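Local structure of phosphoribosylglycinamide synthetase (Anaerococcus prevotii, 4DIM) at residues I351-F356 and I374-V379; M328-E333 and K365-S370; N142-V147 and E189-Y194; G108-M113 and Y272-T277. The protein probably binds ATP together with a metal ion and acts as a ligase of the ATP-grasp family. One frame throughout, in Å; residues are numbered along the deposited sequence.

Overall arrangement
Followed from the N terminus, the chain opens contact 4 at 108-113, where helix 110-120 begins, and closes it only at 272-277, the outermost strand at one end of the large antiparallel sheet. Contact 3 is nested inside that loop: 142-147 and 189-194 meet where a small antiparallel sheet gives way to the large one, and Lys144 and Ile191 pack on Tyr272 of contact 4. Contacts 2 and 1 open after both have closed, and cross each other, since 351-356 falls between 328-333 and 365-370, while 374-379 comes after both. They touch through neighbouring strands 323-329 and 375-381, near the far end of the same sheet; the centres of contacts 1 and 4 lie about 31 Å apart.

Contact 1 of 4, residues I351-F356 and I374-V379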
loop_
_atom_site.group_PDB
_atom_site.type_symbol
_atom_site.label_atom_id
_atom_site.label_comp_id
_atom_site.label_asym_id
_atom_site.label_seq_id
_atom_site.Cartn_x
_atom_site.Cartn_y
_atom_site.Cartn_z
ATOM N N ILE A 351 14.575 -17.887 6.221
ATOM C CA ILE A 351 14.741 -16.978 5.089
ATOM C C ILE A 351 13.605 -17.346 4.164
ATOM O O ILE A 351 13.595 -18.430 3.571
ATOM C CB ILE A 351 16.124 -17.047 4.389
ATOM C CG1 ILE A 351 17.276 -16.851 5.394
ATOM C CG2 ILE A 351 16.199 -15.985 3.291
ATOM C CD1 ILE A 351 18.614 -17.061 4.837
ATOM N N VAL A 352 12.600 -16.489 4.141
ATOM C CA VAL A 352 11.413 -16.669 3.331
ATOM C C VAL A 352 11.741 -16.356 1.880
ATOM O O VAL A 352 11.285 -17.052 0.978
ATOM C CB VAL A 352 10.296 -15.759 3.870
ATOM C CG1 VAL A 352 9.105 -15.732 2.928
ATOM C CG2 VAL A 352 9.891 -16.181 5.286
ATOM N N GLU A 353 12.486 -15.282 1.652
ATOM C CA GLU A 353 12.801 -14.853 0.305
ATOM C C GLU A 353 14.094 -14.064 0.232
ATOM O O GLU A 353 14.396 -13.299 1.142
ATOM C CB GLU A 353 11.662 -13.976 -0.220
ATOM C CG GLU A 353 11.618 -13.872 -1.720
ATOM C CD GLU A 353 10.687 -12.798 -2.233
ATOM O OE1 GLU A 353 9.467 -12.857 -1.946
ATOM O OE2 GLU A 353 11.189 -11.885 -2.925
ATOM N N ILE A 354 14.868 -14.318 -0.835
ATOM C CA ILE A 354 16.056 -13.573 -1.252
ATOM C C ILE A 354 15.951 -13.508 -2.740
ATOM O O ILE A 354 16.237 -14.505 -3.403
ATOM C CB ILE A 354 17.457 -14.093 -0.806
ATOM C CG1 ILE A 354 17.682 -13.908 0.705
ATOM C CG2 ILE A 354 18.556 -13.329 -1.583
ATOM C CD1 ILE A 354 18.929 -14.648 1.254
ATOM N N THR A 355 15.486 -12.385 -3.281
ATOM C CA THR A 355 15.386 -12.263 -4.729
ATOM C C THR A 355 16.102 -11.031 -5.190
ATOM O O THR A 355 16.050 -9.992 -4.528
ATOM C CB THR A 355 13.915 -12.250 -5.193
ATOM O OG1 THR A 355 13.226 -11.168 -4.579
ATOM C CG2 THR A 355 13.206 -13.578 -4.920
ATOM N N PHE A 356 16.728 -11.145 -6.360
ATOM C CA PHE A 356 17.407 -10.042 -7.015
ATOM C C PHE A 356 16.607 -9.635 -8.247
ATOM O O PHE A 356 16.035 -10.482 -8.943
ATOM C CB PHE A 356 18.847 -10.419 -7.368
ATOM C CG PHE A 356 19.626 -10.788 -6.128
ATOM C CD1 PHE A 356 19.931 -9.828 -5.167
ATOM C CD2 PHE A 356 19.915 -12.117 -5.840
ATOM C CE1 PHE A 356 20.548 -10.192 -3.972
ATOM C CE2 PHE A 356 20.509 -12.476 -4.639
ATOM C CZ PHE A 356 20.847 -11.509 -3.727
ATOM N N ILE A 374 17.802 -3.197 -5.809
ATOM C CA ILE A 374 18.581 -4.316 -6.367
ATOM C C ILE A 374 17.844 -5.643 -6.108
ATOM O O ILE A 374 17.940 -6.580 -6.902
ATOM C CB ILE A 374 20.016 -4.325 -5.786
ATOM C CG1 ILE A 374 20.802 -3.098 -6.313
ATOM C CG2 ILE A 374 20.760 -5.645 -6.076
ATOM C CD1 ILE A 374 20.759 -1.874 -5.397
ATOM N N GLY A 375 17.110 -5.708 -5.015
ATOM C CA GLY A 375 16.370 -6.908 -4.662
ATOM C C GLY A 375 15.617 -6.724 -3.375
ATOM O O GLY A 375 15.384 -5.591 -2.940
ATOM N N GLN A 376 15.267 -7.846 -2.749
ATOM C CA GLN A 376 14.570 -7.839 -1.472
ATOM C C GLN A 376 14.808 -9.115 -0.713
ATOM O O GLN A 376 15.016 -10.178 -1.312
ATOM C CB GLN A 376 13.066 -7.626 -1.646
ATOM C CG GLN A 376 12.341 -8.798 -2.305
ATOM C CD GLN A 376 10.961 -8.428 -2.738
ATOM O OE1 GLN A 376 10.611 -7.266 -2.909
ATOM N NE2 GLN A 376 10.171 -9.404 -3.013
ATOM N N ILE A 377 14.748 -8.989 0.615
ATOM C CA ILE A 377 14.965 -10.041 1.592
ATOM C C ILE A 377 13.774 -10.103 2.518
ATOM O O ILE A 377 13.366 -9.076 3.052
ATOM C CB ILE A 377 16.251 -9.766 2.431
ATOM C CG1 ILE A 377 17.522 -9.672 1.535
ATOM C CG2 ILE A 377 16.426 -10.833 3.536
ATOM C CD1 ILE A 377 18.663 -9.013 2.213
ATOM N N ILE A 378 13.287 -11.322 2.790
ATOM C CA ILE A 378 12.238 -11.541 3.756
ATOM C C ILE A 378 12.681 -12.651 4.710
ATOM O O ILE A 378 13.054 -13.739 4.290
ATOM C CB ILE A 378 10.850 -11.846 3.164
ATOM C CG1 ILE A 378 10.525 -10.934 2.011
ATOM C CG2 ILE A 378 9.782 -11.727 4.290
ATOM C CD1 ILE A 378 9.347 -11.326 1.299
ATOM N N VAL A 379 12.596 -12.349 6.007
ATOM C CA VAL A 379 12.900 -13.281 7.086
ATOM C C VAL A 379 11.733 -13.297 8.080
ATOM O O VAL A 379 10.917 -12.363 8.101
ATOM C CB VAL A 379 14.218 -12.983 7.781
ATOM C CG1 VAL A 379 15.358 -12.967 6.764
ATOM C CG2 VAL A 379 14.158 -11.674 8.558
#
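Ile354 and Ile377 form the apolar middle of this antiparallel strand pair, their CG1 atoms 4.3 Å apart in a non-hydrogen-bonded pair. Ile351, Val379 and Phe356 lie on the same face of the sheet, and Ile394 of helix 384-395 covers Ile354 and Val379. On the other face, Ile378 crosses Glu353 at a slant, CD1 3.8 Å from Glu353 CB, with helix 285-293 packed over it.

Further out, the backbone carries a classic beta bulge. Val352 N (2.8 Å) and Glu353 N (3.1 Å) both donate to Ile378 O, the bond from Glu353 N straight at 164°, that from Val352 N more bent.

The polar edge is built on Glu353 OE2. Gln376 CG sits between the backbone N and the carbonyl carbon (chi1 69°), and the extended chain beyond brings NE2 2.7 Å from Glu353 OE2, on its syn side but somewhat out of the carboxylate plane; Thr355 OG1 donates to the anti lone pair of that oxygen, also at 2.7 Å. Two donors on one oxygen hold the carboxylate against rotation and would tend to favour its charged form. Alongside the backbone pairing, Glu353, Thr355 and Gln376 form one hydrogen-bonded group across strands 351-356 and 375-381.

Contact 2 of 4, residues M328-E333 and K365-S370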
loop_
_atom_site.group_PDB
_atom_site.type_symbol
_atom_site.label_atom_id
_atom_site.label_comp_id
_atom_site.label_asym_id
_atom_site.label_seq_id
_atom_site.Cartn_x
_atom_site.Cartn_y
_atom_site.Cartn_z
HETATM N N MSE A 328 14.172 -3.908 1.333
HETATM C CA MSE A 328 14.708 -3.741 -0.011
HETATM C C MSE A 328 16.227 -3.661 0.087
HETATM O O MSE A 328 16.743 -3.020 1.006
HETATM C CB MSE A 328 14.174 -2.477 -0.698
HETATM C CG MSE A 328 12.631 -2.378 -0.767
HETATM SE SE MSE A 328 11.585 -3.980 -1.461
HETATM C CE MSE A 328 10.787 -4.663 0.237
ATOM N N ILE A 329 16.938 -4.331 -0.844
ATOM C CA ILE A 329 18.392 -4.234 -1.008
ATOM C C ILE A 329 18.638 -2.991 -1.857
ATOM O O ILE A 329 18.082 -2.886 -2.941
ATOM C CB ILE A 329 19.047 -5.487 -1.651
ATOM C CG1 ILE A 329 18.741 -6.769 -0.836
ATOM C CG2 ILE A 329 20.572 -5.272 -1.762
ATOM C CD1 ILE A 329 19.162 -8.020 -1.547
ATOM N N ILE A 330 19.447 -2.052 -1.374
ATOM C CA ILE A 330 19.714 -0.810 -2.106
ATOM C C ILE A 330 21.202 -0.500 -2.128
ATOM O O ILE A 330 21.965 -1.052 -1.325
ATOM C CB ILE A 330 18.908 0.366 -1.477
ATOM C CG1 ILE A 330 19.291 0.609 0.001
ATOM C CG2 ILE A 330 17.391 0.123 -1.602
ATOM C CD1 ILE A 330 19.014 1.932 0.459
ATOM N N GLU A 331 21.614 0.378 -3.064
ATOM C CA GLU A 331 23.003 0.859 -3.170
ATOM C C GLU A 331 22.977 2.363 -2.942
ATOM O O GLU A 331 22.184 3.059 -3.570
ATOM C CB GLU A 331 23.641 0.492 -4.519
ATOM C CG GLU A 331 25.071 0.988 -4.677
ATOM C CD GLU A 331 26.078 0.471 -3.669
ATOM O OE1 GLU A 331 26.282 -0.764 -3.611
ATOM O OE2 GLU A 331 26.700 1.303 -2.970
ATOM N N THR A 332 23.822 2.858 -2.031
ATOM C CA THR A 332 23.825 4.271 -1.633
ATOM C C THR A 332 25.086 5.066 -1.978
ATOM O O THR A 332 24.997 6.290 -2.023
ATOM C CB THR A 332 23.618 4.330 -0.128
ATOM O OG1 THR A 332 24.458 3.328 0.459
ATOM C CG2 THR A 332 22.149 4.091 0.259
ATOM N N GLU A 333 26.246 4.417 -2.174
ATOM C CA GLU A 333 27.486 5.132 -2.495
ATOM C C GLU A 333 28.218 4.470 -3.682
ATOM O O GLU A 333 29.449 4.469 -3.725
ATOM C CB GLU A 333 28.379 5.199 -1.242
ATOM C CG GLU A 333 27.974 6.281 -0.245
ATOM C CD GLU A 333 28.440 7.682 -0.599
ATOM O OE1 GLU A 333 27.572 8.544 -0.876
ATOM O OE2 GLU A 333 29.671 7.920 -0.599
ATOM N N LYS A 365 21.951 2.107 -10.013
ATOM C CA LYS A 365 21.863 3.547 -9.800
ATOM C C LYS A 365 21.837 3.865 -8.312
ATOM O O LYS A 365 20.950 3.375 -7.620
ATOM C CB LYS A 365 20.594 4.121 -10.467
ATOM C CG LYS A 365 20.737 4.445 -11.947
ATOM C CD LYS A 365 19.393 4.827 -12.586
ATOM C CE LYS A 365 18.831 6.178 -12.162
ATOM N NZ LYS A 365 17.384 6.106 -11.785
ATOM N N LYS A 366 22.775 4.729 -7.837
ATOM C CA LYS A 366 22.813 5.225 -6.454
ATOM C C LYS A 366 21.376 5.591 -6.062
ATOM O O LYS A 366 20.771 6.474 -6.672
ATOM C CB LYS A 366 23.761 6.434 -6.341
ATOM C CG LYS A 366 23.964 6.959 -4.920
ATOM C CD LYS A 366 23.706 8.470 -4.831
ATOM C CE LYS A 366 23.982 9.057 -3.464
ATOM N NZ LYS A 366 25.440 9.261 -3.198
ATOM N N PHE A 367 20.818 4.827 -5.123
ATOM C CA PHE A 367 19.423 4.873 -4.697
ATOM C C PHE A 367 18.851 6.266 -4.478
ATOM O O PHE A 367 19.356 7.048 -3.671
ATOM C CB PHE A 367 19.215 4.063 -3.420
ATOM C CG PHE A 367 17.770 3.777 -3.119
ATOM C CD1 PHE A 367 17.122 4.423 -2.082
ATOM C CD2 PHE A 367 17.068 2.829 -3.848
ATOM C CE1 PHE A 367 15.790 4.137 -1.790
ATOM C CE2 PHE A 367 15.741 2.537 -3.546
ATOM C CZ PHE A 367 15.106 3.205 -2.529
ATOM N N GLU A 368 17.754 6.524 -5.205
ATOM C CA GLU A 368 16.969 7.758 -5.182
ATOM C C GLU A 368 15.447 7.416 -5.165
ATOM O O GLU A 368 14.717 8.070 -4.418
ATOM C CB GLU A 368 17.351 8.727 -6.349
ATOM C CG GLU A 368 17.713 8.083 -7.688
ATOM C CD GLU A 368 18.488 8.958 -8.661
ATOM O OE1 GLU A 368 18.163 10.162 -8.788
ATOM O OE2 GLU A 368 19.404 8.422 -9.326
ATOM N N ASN A 369 14.975 6.407 -5.949
ATOM C CA ASN A 369 13.565 5.979 -5.945
ATOM C C ASN A 369 13.443 4.458 -5.870
ATOM O O ASN A 369 14.417 3.735 -6.028
ATOM C CB ASN A 369 12.821 6.510 -7.174
ATOM C CG ASN A 369 13.267 5.933 -8.500
ATOM O OD1 ASN A 369 12.791 4.879 -8.922
ATOM N ND2 ASN A 369 14.144 6.635 -9.214
ATOM N N SER A 370 12.225 3.988 -5.639
ATOM C CA SER A 370 11.874 2.569 -5.482
ATOM C C SER A 370 12.309 1.640 -6.649
ATOM O O SER A 370 12.545 0.452 -6.414
ATOM C CB SER A 370 10.364 2.437 -5.297
ATOM O OG SER A 370 9.657 3.344 -6.133
#
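Ile330 and Phe367 meet where the chain leaves strand 323-329, which lies in the large antiparallel sheet between its neighbours 223-230 and 375-381, and runs beside the loop that leads to strand 375-381. The contact illustrates how an irregular loop can be fastened to the continuation of a strand by one apolar, one backbone and one ionic interaction.

The apolar part is a CH-pi contact. Ile330 CG2 sits over one face of the Phe367 ring, 3.7 Å from its centroid and displaced toward the rim, with Phe367 CE2 3.5 Å away. Phe367 CG lies opposite the backbone N (chi1 -165°), which sets the ring under Ile330 CG2. Tyr218, its ring at about 80° to that of Phe367, and Val224 and Val226 also pack on Phe367. Substituting an alanine at Phe367 would probably open a gap beneath Ile330 and leave Tyr218 without its aromatic neighbour.

The backbone part is a single nearly linear hydrogen bond from Phe367 N to Glu331 O, 2.7 Å long with 167° at the hydrogen.

The ionic part lies toward solvent. Lys366 folds back past Thr332, its chain bent at chi2 and chi4, and lies alongside Glu333, pointing the same way. Its ammonium group makes a weak hydrogen bond to Thr332 O and a salt bridge, weak as a hydrogen bond, to Glu333. Within its own segment, the Glu331 carboxylate accepts from Glu333 N. That bond uses the anti lone pair of Glu331 OE2, 3.2 Å from Glu333 N.

Contact 3 of 4, residues N142-V147 and E189-Y194; sequences NLKLPV and EFIEGY
Glu189 reaches Lys144 through a straight side chain: CG stands anti to the carbonyl carbon (chi1 -67°), and the chain beyond it is extended, which brings the carboxylate beside the backbone N of Lys144. Lys144 meets it at about a right angle, its own chain bending only near the end, at chi4 (-94°), which turns NZ back toward the same acid.

Glu189 OE1 takes the hydrogen of Lys144 N with its anti lone pair, 3.1 Å from that nitrogen and nearly straight at 165°. The ion pair of Lys144 NZ with Glu189 OE1 is long, 3.6 Å, and Arg126 forms a further salt bridge to this oxygen. The methylene groups are used as well: Leu143 CG packs on Glu189 CG at 3.6 Å, and Ile191 CD1 lies 3.5 Å from Lys144 CE.

Beyond Glu189 the chains are joined by Phe190 N, which donates to Pro146 O over 2.8 Å. The peptide bond before Pro146 is cis, and Pro146 CG meets the edge of the Phe190 ring, 4.2 Å from Phe190 CD2. The Pro146 and Glu192 side chains come at each other from opposite directions, Glu192 OE1 3.1 Å from Pro146 CG.

The segments link the small antiparallel sheet, through Val147 and Glu189, to strand 194-203 of the large one; in ATP-grasp proteins the nucleotide lies between two such parts. With a backbone N-H, an arginine and a lysine gathered round its buried carboxylate, Glu189 would probably stay negatively charged, joining the loop 142-147 to the segment that leads from strand 186-189 to strand 194-203.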
loop_
_atom_site.group_PDB
_atom_site.type_symbol
_atom_site.label_atom_id
_atom_site.label_comp_id
_atom_site.label_asym_id
_atom_site.label_seq_id
_atom_site.Cartn_x
_atom_site.Cartn_y
_atom_site.Cartn_z
ATOM N N ASN A 142 -12.018 25.285 14.907
ATOM C CA ASN A 142 -12.293 23.835 14.835
ATOM C C ASN A 142 -11.036 23.031 14.399
ATOM O O ASN A 142 -11.166 21.890 13.939
ATOM C CB ASN A 142 -13.450 23.569 13.855
ATOM C CG ASN A 142 -14.695 24.383 14.154
ATOM O OD1 ASN A 142 -15.055 25.315 13.416
ATOM N ND2 ASN A 142 -15.373 24.053 15.251
ATOM N N LEU A 143 -9.829 23.606 14.589
ATOM C CA LEU A 143 -8.551 23.013 14.165
ATOM C C LEU A 143 -7.478 23.207 15.253
ATOM O O LEU A 143 -7.351 24.318 15.790
ATOM C CB LEU A 143 -8.083 23.723 12.843
ATOM C CG LEU A 143 -7.712 22.903 11.577
ATOM C CD1 LEU A 143 -8.810 21.887 11.173
ATOM C CD2 LEU A 143 -7.448 23.827 10.436
ATOM N N LYS A 144 -6.663 22.157 15.513
ATOM C CA LYS A 144 -5.558 22.239 16.467
ATOM C C LYS A 144 -4.257 22.613 15.729
ATOM O O LYS A 144 -3.995 22.105 14.631
ATOM C CB LYS A 144 -5.402 20.913 17.290
ATOM C CG LYS A 144 -4.474 19.810 16.725
ATOM C CD LYS A 144 -4.522 18.514 17.570
ATOM C CE LYS A 144 -4.118 17.270 16.799
ATOM N NZ LYS A 144 -5.298 16.557 16.226
ATOM N N LEU A 145 -3.461 23.516 16.332
ATOM C CA LEU A 145 -2.147 23.906 15.801
ATOM C C LEU A 145 -1.145 22.770 16.063
ATOM O O LEU A 145 -1.360 21.995 16.998
ATOM C CB LEU A 145 -1.631 25.217 16.446
ATOM C CG LEU A 145 -2.040 26.505 15.743
ATOM C CD1 LEU A 145 -3.551 26.699 15.786
ATOM C CD2 LEU A 145 -1.314 27.688 16.351
ATOM N N PRO A 146 -0.010 22.676 15.343
ATOM C CA PRO A 146 0.366 23.478 14.168
ATOM C C PRO A 146 -0.455 23.091 12.954
ATOM O O PRO A 146 -1.156 22.085 12.948
ATOM C CB PRO A 146 1.854 23.159 13.965
ATOM C CG PRO A 146 2.155 21.920 14.780
ATOM C CD PRO A 146 0.939 21.577 15.598
ATOM N N VAL A 147 -0.394 23.922 11.938
ATOM C CA VAL A 147 -1.130 23.688 10.709
ATOM C C VAL A 147 -0.221 23.880 9.547
ATOM O O VAL A 147 0.864 24.460 9.651
ATOM C CB VAL A 147 -2.395 24.561 10.555
ATOM C CG1 VAL A 147 -3.538 24.046 11.409
ATOM C CG2 VAL A 147 -2.102 26.015 10.863
ATOM N N GLU A 189 -4.652 20.554 9.703
ATOM C CA GLU A 189 -3.909 20.207 10.920
ATOM C C GLU A 189 -2.622 19.504 10.553
ATOM O O GLU A 189 -2.618 18.587 9.712
ATOM C CB GLU A 189 -4.722 19.268 11.818
ATOM C CG GLU A 189 -5.973 19.862 12.436
ATOM C CD GLU A 189 -6.687 18.872 13.333
ATOM O OE1 GLU A 189 -7.000 19.226 14.493
ATOM O OE2 GLU A 189 -6.959 17.743 12.866
ATOM N N PHE A 190 -1.534 19.920 11.180
ATOM C CA PHE A 190 -0.242 19.303 10.976
ATOM C C PHE A 190 -0.031 18.327 12.124
ATOM O O PHE A 190 0.050 18.747 13.283
ATOM C CB PHE A 190 0.863 20.361 10.884
ATOM C CG PHE A 190 2.206 19.793 10.476
ATOM C CD1 PHE A 190 2.324 18.968 9.363
ATOM C CD2 PHE A 190 3.345 20.054 11.222
ATOM C CE1 PHE A 190 3.546 18.390 9.030
ATOM C CE2 PHE A 190 4.570 19.496 10.871
ATOM C CZ PHE A 190 4.666 18.666 9.778
ATOM N N ILE A 191 -0.064 17.021 11.814
ATOM C CA ILE A 191 0.086 15.941 12.786
ATOM C C ILE A 191 1.491 15.432 12.632
ATOM O O ILE A 191 1.844 14.901 11.597
ATOM C CB ILE A 191 -0.974 14.825 12.569
ATOM C CG1 ILE A 191 -2.404 15.387 12.440
ATOM C CG2 ILE A 191 -0.907 13.791 13.675
ATOM C CD1 ILE A 191 -2.977 16.009 13.712
ATOM N N GLU A 192 2.315 15.643 13.617
ATOM C CA GLU A 192 3.690 15.191 13.559
ATOM C C GLU A 192 3.802 14.146 14.672
ATOM O O GLU A 192 3.335 14.384 15.783
ATOM C CB GLU A 192 4.702 16.388 13.631
ATOM C CG GLU A 192 4.692 17.284 14.862
ATOM C CD GLU A 192 3.568 18.296 15.041
ATOM O OE1 GLU A 192 3.888 19.417 15.497
ATOM O OE2 GLU A 192 2.377 17.938 14.868
ATOM N N GLY A 193 4.265 12.947 14.326
ATOM C CA GLY A 193 4.375 11.880 15.309
ATOM C C GLY A 193 4.972 10.596 14.769
ATOM O O GLY A 193 5.696 10.619 13.782
ATOM N N TYR A 194 4.672 9.463 15.412
ATOM C CA TYR A 194 5.188 8.167 14.953
ATOM C C TYR A 194 4.354 7.650 13.750
ATOM O O TYR A 194 3.156 7.366 13.900
ATOM C CB TYR A 194 5.223 7.136 16.104
ATOM C CG TYR A 194 5.907 5.850 15.694
ATOM C CD1 TYR A 194 7.260 5.832 15.360
ATOM C CD2 TYR A 194 5.184 4.669 15.544
ATOM C CE1 TYR A 194 7.873 4.679 14.872
ATOM C CE2 TYR A 194 5.803 3.495 15.110
ATOM C CZ TYR A 194 7.144 3.508 14.752
ATOM O OH TYR A 194 7.788 2.375 14.286
#

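Contact 4 of 4, residues G108-M113 and Y272-T277; sequences GDKYKM and YIIELT
Lys110 and Glu275 form a salt bridge between the first turn of helix 110-120 and the outermost strand, 270-277, of the large ATP-grasp sheet. It shows how a helix start can be tied to a sheet edge by one charged pair and the methyl end of a selenomethionine. Lys110 NZ lies 2.9 Å from Glu275 OE1 and meets that oxygen from above the carboxylate, 57° out of its plane. The two side chains cross at about a right angle, and Lys110 CE lies 3.4 Å from Glu275 OE2.

Beside this pair stands Met113, a selenomethionine, one turn further along the helix. Its CG is opposite the backbone N (chi1 -160°), and a bend at chi3 lays the terminal methyl, CE, 3.4 Å from Ile274 O. Leu253 of helix 236-253 touches both Met113 and Leu276, joining helix and strand through a third element.

The next shell probably fixes where these groups stand. Ile274 and Glu275 both face Asp263 in a classic beta bulge, a local irregularity in the backbone that carries the carboxylate. Placing an alanine at Glu275 would remove the carboxylate, and Lys110 would probably lose this charged mate and have its bent chain set free to turn.

On the helix side, Asp109 is the N-cap, its side chain taking a weak hydrogen bond from Lys112 N. The first turn is closed by the backbone, with Met113 N 2.9 Å from Asp109 O.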
loop_
_atom_site.group_PDB
_atom_site.type_symbol
_atom_site.label_atom_id
_atom_site.label_comp_id
_atom_site.label_asym_id
_atom_site.label_seq_id
_atom_site.Cartn_x
_atom_site.Cartn_y
_atom_site.Cartn_z
ATOM N N GLY A 108 -9.617 7.878 -2.969
ATOM C CA GLY A 108 -8.771 8.635 -3.876
ATOM C C GLY A 108 -8.828 10.137 -3.735
ATOM O O GLY A 108 -7.871 10.814 -4.114
ATOM N N ASP A 109 -9.942 10.674 -3.199
ATOM C CA ASP A 109 -10.120 12.108 -3.032
ATOM C C ASP A 109 -10.099 12.465 -1.567
ATOM O O ASP A 109 -11.047 12.156 -0.851
ATOM C CB ASP A 109 -11.435 12.557 -3.689
ATOM C CG ASP A 109 -11.546 14.067 -3.850
ATOM O OD1 ASP A 109 -10.701 14.654 -4.568
ATOM O OD2 ASP A 109 -12.487 14.655 -3.288
ATOM N N LYS A 110 -9.009 13.098 -1.119
ATOM C CA LYS A 110 -8.839 13.560 0.273
ATOM C C LYS A 110 -10.008 14.437 0.796
ATOM O O LYS A 110 -10.334 14.321 1.961
ATOM C CB LYS A 110 -7.519 14.356 0.441
ATOM C CG LYS A 110 -6.267 13.498 0.691
ATOM C CD LYS A 110 -5.371 14.077 1.811
ATOM C CE LYS A 110 -4.329 13.102 2.311
ATOM N NZ LYS A 110 -4.928 11.925 2.996
ATOM N N TYR A 111 -10.611 15.305 -0.036
ATOM C CA TYR A 111 -11.732 16.141 0.416
ATOM C C TYR A 111 -12.916 15.260 0.814
ATOM O O TYR A 111 -13.522 15.497 1.849
ATOM C CB TYR A 111 -12.239 17.144 -0.656
ATOM C CG TYR A 111 -11.261 18.051 -1.375
ATOM C CD1 TYR A 111 -11.137 19.392 -1.015
ATOM C CD2 TYR A 111 -10.700 17.666 -2.593
ATOM C CE1 TYR A 111 -10.430 20.302 -1.813
ATOM C CE2 TYR A 111 -9.972 18.558 -3.381
ATOM C CZ TYR A 111 -9.805 19.869 -2.967
ATOM O OH TYR A 111 -9.062 20.749 -3.715
ATOM N N LYS A 112 -13.262 14.287 -0.052
ATOM C CA LYS A 112 -14.365 13.343 0.131
ATOM C C LYS A 112 -14.098 12.365 1.253
ATOM O O LYS A 112 -15.037 11.954 1.942
ATOM C CB LYS A 112 -14.627 12.527 -1.145
ATOM C CG LYS A 112 -15.319 13.243 -2.300
ATOM C CD LYS A 112 -15.556 12.263 -3.490
ATOM C CE LYS A 112 -15.597 12.929 -4.863
ATOM N NZ LYS A 112 -16.937 13.471 -5.199
HETATM N N MSE A 113 -12.828 11.943 1.403
HETATM C CA MSE A 113 -12.404 11.031 2.472
HETATM C C MSE A 113 -12.519 11.714 3.811
HETATM O O MSE A 113 -13.066 11.147 4.749
HETATM C CB MSE A 113 -10.937 10.570 2.260
HETATM C CG MSE A 113 -10.580 9.287 3.023
HETATM SE SE MSE A 113 -8.676 8.945 3.278
HETATM C CE MSE A 113 -8.157 10.575 4.252
ATOM N N TYR A 272 -4.256 8.308 13.980
ATOM C CA TYR A 272 -4.965 8.995 12.900
ATOM C C TYR A 272 -4.684 8.321 11.581
ATOM O O TYR A 272 -3.544 7.904 11.346
ATOM C CB TYR A 272 -4.511 10.466 12.827
ATOM C CG TYR A 272 -4.697 11.214 14.124
ATOM C CD1 TYR A 272 -5.809 12.024 14.330
ATOM C CD2 TYR A 272 -3.732 11.169 15.121
ATOM C CE1 TYR A 272 -5.996 12.697 15.531
ATOM C CE2 TYR A 272 -3.901 11.849 16.321
ATOM C CZ TYR A 272 -5.053 12.588 16.539
ATOM O OH TYR A 272 -5.254 13.266 17.733
ATOM N N ILE A 273 -5.704 8.284 10.692
ATOM C CA ILE A 273 -5.581 7.706 9.362
ATOM C C ILE A 273 -5.188 8.775 8.421
ATOM O O ILE A 273 -5.952 9.720 8.230
ATOM C CB ILE A 273 -6.916 7.061 8.920
ATOM C CG1 ILE A 273 -7.288 5.911 9.871
ATOM C CG2 ILE A 273 -6.845 6.598 7.429
ATOM C CD1 ILE A 273 -8.415 5.281 9.592
ATOM N N ILE A 274 -4.045 8.601 7.746
ATOM C CA ILE A 274 -3.602 9.540 6.706
ATOM C C ILE A 274 -4.207 9.139 5.339
ATOM O O ILE A 274 -4.833 9.963 4.711
ATOM C CB ILE A 274 -2.063 9.599 6.608
ATOM C CG1 ILE A 274 -1.432 9.972 7.939
ATOM C CG2 ILE A 274 -1.654 10.589 5.522
ATOM C CD1 ILE A 274 -0.018 9.333 8.077
ATOM N N GLU A 275 -3.955 7.904 4.888
ATOM C CA GLU A 275 -4.406 7.340 3.613
ATOM C C GLU A 275 -5.010 5.942 3.840
ATOM O O GLU A 275 -4.578 5.220 4.729
ATOM C CB GLU A 275 -3.257 7.218 2.565
ATOM C CG GLU A 275 -2.313 8.389 2.369
ATOM C CD GLU A 275 -2.892 9.656 1.749
ATOM O OE1 GLU A 275 -4.086 9.653 1.362
ATOM O OE2 GLU A 275 -2.139 10.656 1.638
ATOM N N LEU A 276 -5.967 5.561 3.001
ATOM C CA LEU A 276 -6.644 4.267 3.047
ATOM C C LEU A 276 -7.050 3.852 1.628
ATOM O O LEU A 276 -7.801 4.572 0.977
ATOM C CB LEU A 276 -7.876 4.344 3.956
ATOM C CG LEU A 276 -8.427 2.963 4.382
ATOM C CD1 LEU A 276 -8.768 2.895 5.893
ATOM C CD2 LEU A 276 -9.625 2.557 3.577
ATOM N N THR A 277 -6.595 2.688 1.154
ATOM C CA THR A 277 -6.947 2.214 -0.196
ATOM C C THR A 277 -7.495 0.762 -0.109
ATOM O O THR A 277 -7.037 -0.006 0.709
ATOM C CB THR A 277 -5.761 2.407 -1.152
ATOM O OG1 THR A 277 -5.980 1.734 -2.379
ATOM C CG2 THR A 277 -4.479 1.942 -0.607
#